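Local coordinates for protein xylosidase (Xanthomonas axonopodis pv. citri, PDB 6XN2) that probably cleaves xylose units from xylo-oligosaccharides as a family 43 glycoside hydrolase, and binds a xylose sugar in a pocket near a calcium ion, at residues 42-51 against 62-70. Numbering follows the deposited sequence.
Sequences LVTHLYTADP and IYPSHDLDA. With XYP (beta-D-xylopyranose), chain E.
A beta hairpin in the beta-propeller of this GH43 enzyme brings A49 and D50 against S65 at the xylose pocket. Strands 47-56 and 59-67 form it. A49 and S65 are an antiparallel hydrogen-bonded pair. S65 N gives a short bond of 2.7 Å to A49 O, and A49 N returns one to S65 O. The chain then turns a corner at D50. There the carboxylate lies beside the backbone N of its own residue (chi1 -42°), and D50 OD2 takes two bonds. S65 OG donates to it at 2.7 Å, on the anti lone pair, and O4 of the xylopyranose donates at 2.6 Å. S65 thus probably helps fix the carboxylate that grips the sugar. A119, D170 and E257 also bond this xylose. D67 leaves the strand on the same face as S65, and its OD2 forms a salt bridge with R335. Past the corner, P51 CB packs on I62 CG2 at 3.9 Å.

Toward Y47 and D67 the pairing loosens, and D67 N makes only a weak bond to Y47 O. One water takes over: it accepts from Y47 N and donates to D67 O at 2.8 Å, and a hydrogen bond joins it to H66 NE2 at 2.9 Å, in the plane of the imidazole. D85 holds H66 ND1. The H66 ring is carried anti to the backbone N (chi1 180°). L46 CD1 makes a CH-pi contact with one face, 3.7 Å from the centroid, and L68 CD2 lies over the rim of the opposite face.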
loop_
_atom_site.group_PDB
_atom_site.type_symbol
_atom_site.label_atom_id
_atom_site.label_comp_id
_atom_site.label_asym_id
_atom_site.label_seq_id
_atom_site.Cartn_x
_atom_site.Cartn_y
_atom_site.Cartn_z
ATOM N N LEU A 42 -1.048 -0.722 16.783
ATOM C CA LEU A 42 -2.417 -1.125 16.935
ATOM C C LEU A 42 -2.502 -2.515 17.446
ATOM O O LEU A 42 -3.449 -2.897 18.061
ATOM C CB LEU A 42 -3.136 -1.055 15.600
ATOM C CG LEU A 42 -3.339 0.337 15.103
ATOM C CD1 LEU A 42 -3.846 0.335 13.692
ATOM C CD2 LEU A 42 -4.287 1.070 16.010
ATOM N N VAL A 43 -1.484 -3.311 17.185
ATOM C CA VAL A 43 -1.390 -4.656 17.710
ATOM C C VAL A 43 0.045 -4.976 18.023
ATOM O O VAL A 43 0.920 -4.472 17.408
ATOM C CB VAL A 43 -1.903 -5.754 16.800
ATOM C CG1 VAL A 43 -3.402 -5.841 16.794
ATOM C CG2 VAL A 43 -1.347 -5.622 15.427
ATOM N N THR A 44 0.269 -5.817 19.011
ATOM C CA THR A 44 1.612 -6.155 19.383
ATOM C C THR A 44 1.859 -7.603 19.511
ATOM O O THR A 44 2.953 -7.970 19.739
ATOM C CB THR A 44 2.018 -5.590 20.742
ATOM O OG1 THR A 44 1.105 -6.042 21.724
ATOM C CG2 THR A 44 2.025 -4.146 20.722
ATOM N N HIS A 45 0.858 -8.442 19.359
ATOM C CA HIS A 45 1.077 -9.869 19.495
ATOM C C HIS A 45 1.617 -10.542 18.254
ATOM O O HIS A 45 1.971 -11.672 18.282
ATOM C CB HIS A 45 -0.156 -10.585 19.986
ATOM C CG HIS A 45 -1.339 -10.431 19.102
ATOM N ND1 HIS A 45 -2.068 -9.278 19.038
ATOM C CD2 HIS A 45 -1.932 -11.293 18.254
ATOM C CE1 HIS A 45 -3.060 -9.431 18.191
ATOM N NE2 HIS A 45 -3.001 -10.647 17.700
ATOM N N LEU A 46 1.622 -9.809 17.162
ATOM C CA LEU A 46 2.189 -10.245 15.926
ATOM C C LEU A 46 2.727 -9.026 15.196
ATOM O O LEU A 46 2.296 -7.950 15.419
ATOM C CB LEU A 46 1.177 -11.006 15.109
ATOM C CG LEU A 46 0.186 -10.296 14.231
ATOM C CD1 LEU A 46 -0.463 -11.303 13.321
ATOM C CD2 LEU A 46 -0.866 -9.640 15.054
ATOM N N TYR A 47 3.729 -9.221 14.376
ATOM C CA TYR A 47 4.258 -8.123 13.589
ATOM C C TYR A 47 3.385 -7.910 12.358
ATOM O O TYR A 47 2.989 -8.868 11.694
ATOM C CB TYR A 47 5.712 -8.389 13.189
ATOM C CG TYR A 47 6.694 -8.255 14.333
ATOM C CD1 TYR A 47 6.938 -7.018 14.920
ATOM C CD2 TYR A 47 7.382 -9.360 14.822
ATOM C CE1 TYR A 47 7.835 -6.882 15.967
ATOM C CE2 TYR A 47 8.288 -9.235 15.868
ATOM C CZ TYR A 47 8.510 -7.989 16.432
ATOM O OH TYR A 47 9.401 -7.841 17.469
ATOM N N THR A 48 3.068 -6.654 12.073
ATOM C CA THR A 48 2.174 -6.312 10.972
ATOM C C THR A 48 2.743 -5.149 10.164
ATOM O O THR A 48 3.436 -4.291 10.707
ATOM C CB THR A 48 0.768 -5.926 11.477
ATOM O OG1 THR A 48 0.877 -4.834 12.402
ATOM C CG2 THR A 48 0.085 -7.107 12.166
ATOM N N ALA A 49 2.451 -5.116 8.867
ATOM C CA ALA A 49 2.954 -4.049 8.003
ATOM C C ALA A 49 1.964 -3.740 6.892
ATOM O O ALA A 49 0.965 -4.433 6.746
ATOM C CB ALA A 49 4.301 -4.432 7.414
ATOM N N ASP A 50 2.248 -2.691 6.121
ATOM C CA ASP A 50 1.490 -2.368 4.912
ATOM C C ASP A 50 -0.027 -2.356 5.115
ATOM O O ASP A 50 -0.746 -3.113 4.458
ATOM C CB ASP A 50 1.827 -3.373 3.817
ATOM C CG ASP A 50 3.317 -3.690 3.745
ATOM O OD1 ASP A 50 4.146 -2.759 3.791
ATOM O OD2 ASP A 50 3.651 -4.882 3.637
ATOM N N PRO A 51 -0.522 -1.499 6.016
ATOM C CA PRO A 51 -1.949 -1.598 6.349
ATOM C C PRO A 51 -2.869 -1.072 5.247
ATOM O O PRO A 51 -2.707 0.063 4.805
ATOM C CB PRO A 51 -2.063 -0.740 7.609
ATOM C CG PRO A 51 -0.993 0.293 7.443
ATOM C CD PRO A 51 0.142 -0.386 6.720
ATOM N N ILE A 62 -8.865 -4.013 8.516
ATOM C CA ILE A 62 -7.506 -3.735 8.069
ATOM C C ILE A 62 -6.881 -5.003 7.506
ATOM O O ILE A 62 -6.970 -6.078 8.113
ATOM C CB ILE A 62 -6.636 -3.188 9.211
ATOM C CG1 ILE A 62 -7.352 -2.037 9.919
ATOM C CG2 ILE A 62 -5.276 -2.756 8.684
ATOM C CD1 ILE A 62 -6.678 -1.613 11.209
ATOM N N TYR A 63 -6.269 -4.875 6.332
ATOM C CA TYR A 63 -5.612 -5.995 5.674
ATOM C C TYR A 63 -4.126 -5.676 5.564
ATOM O O TYR A 63 -3.691 -5.011 4.621
ATOM C CB TYR A 63 -6.236 -6.261 4.295
ATOM C CG TYR A 63 -7.722 -6.548 4.384
ATOM C CD1 TYR A 63 -8.651 -5.511 4.445
ATOM C CD2 TYR A 63 -8.199 -7.851 4.438
ATOM C CE1 TYR A 63 -10.019 -5.772 4.553
ATOM C CE2 TYR A 63 -9.564 -8.119 4.541
ATOM C CZ TYR A 63 -10.467 -7.078 4.602
ATOM O OH TYR A 63 -11.827 -7.341 4.709
ATOM N N PRO A 64 -3.348 -6.111 6.558
ATOM C CA PRO A 64 -1.905 -5.864 6.571
ATOM C C PRO A 64 -1.104 -7.101 6.159
ATOM O O PRO A 64 -1.685 -8.185 6.026
ATOM C CB PRO A 64 -1.645 -5.503 8.033
ATOM C CG PRO A 64 -2.631 -6.387 8.781
ATOM C CD PRO A 64 -3.823 -6.625 7.858
ATOM N N SER A 65 0.198 -6.931 5.931
ATOM C CA SER A 65 1.114 -8.065 5.832
ATOM C C SER A 65 1.407 -8.594 7.226
ATOM O O SER A 65 1.147 -7.912 8.216
ATOM C CB SER A 65 2.420 -7.667 5.151
ATOM O OG SER A 65 2.171 -7.178 3.852
ATOM N N HIS A 66 1.959 -9.798 7.296
ATOM C CA HIS A 66 2.293 -10.431 8.592
ATOM C C HIS A 66 3.770 -10.789 8.614
ATOM O O HIS A 66 4.106 -11.788 8.083
ATOM C CB HIS A 66 1.449 -11.677 8.838
ATOM C CG HIS A 66 1.773 -12.328 10.136
ATOM N ND1 HIS A 66 1.340 -13.570 10.471
ATOM C CD2 HIS A 66 2.488 -11.904 11.187
ATOM C CE1 HIS A 66 1.778 -13.886 11.656
ATOM N NE2 HIS A 66 2.475 -12.894 12.109
ATOM N N ASP A 67 4.589 -9.926 9.182
ATOM C CA ASP A 67 6.015 -10.127 9.267
ATOM C C ASP A 67 6.305 -11.235 10.219
ATOM O O ASP A 67 5.764 -11.275 11.268
ATOM C CB ASP A 67 6.696 -8.868 9.787
ATOM C CG ASP A 67 6.718 -7.763 8.798
ATOM O OD1 ASP A 67 6.596 -8.029 7.621
ATOM O OD2 ASP A 67 6.896 -6.635 9.197
ATOM N N LEU A 68 7.208 -12.113 9.851
ATOM C CA LEU A 68 7.549 -13.245 10.680
ATOM C C LEU A 68 8.933 -13.158 11.284
ATOM O O LEU A 68 9.861 -12.870 10.615
ATOM C CB LEU A 68 7.442 -14.515 9.878
ATOM C CG LEU A 68 6.078 -14.881 9.379
ATOM C CD1 LEU A 68 6.138 -16.071 8.472
ATOM C CD2 LEU A 68 5.154 -15.116 10.535
ATOM N N ASP A 69 9.036 -13.463 12.562
ATOM C CA ASP A 69 10.305 -13.390 13.272
ATOM C C ASP A 69 11.001 -14.747 13.292
ATOM O O ASP A 69 10.639 -15.630 14.071
ATOM C CB ASP A 69 10.084 -12.885 14.697
ATOM C CG ASP A 69 11.382 -12.600 15.430
ATOM O OD1 ASP A 69 12.447 -12.523 14.777
ATOM O OD2 ASP A 69 11.330 -12.439 16.668
ATOM N N ALA A 70 12.004 -14.905 12.432
ATOM C CA ALA A 70 12.781 -16.140 12.373
ATOM C C ALA A 70 13.869 -16.164 13.446
ATOM O O ALA A 70 15.039 -16.419 13.152
ATOM C CB ALA A 70 13.394 -16.316 10.987
HETATM O O1 XYP E . 9.316 -3.443 -0.198
HETATM C C1 XYP E . 8.302 -3.642 0.760
HETATM C C2 XYP E . 7.009 -3.936 0.029
HETATM C C3 XYP E . 5.975 -4.556 0.914
HETATM C C4 XYP E . 6.574 -5.699 1.705
HETATM C C5 XYP E . 7.772 -5.203 2.461
HETATM O O2 XYP E . 6.420 -2.772 -0.533
HETATM O O3 XYP E . 5.032 -5.014 -0.009
HETATM O O4 XYP E . 5.653 -6.169 2.637
HETATM O O5 XYP E . 8.734 -4.699 1.578
HETATM O O HOH W 1 4.601 -11.875 13.765
#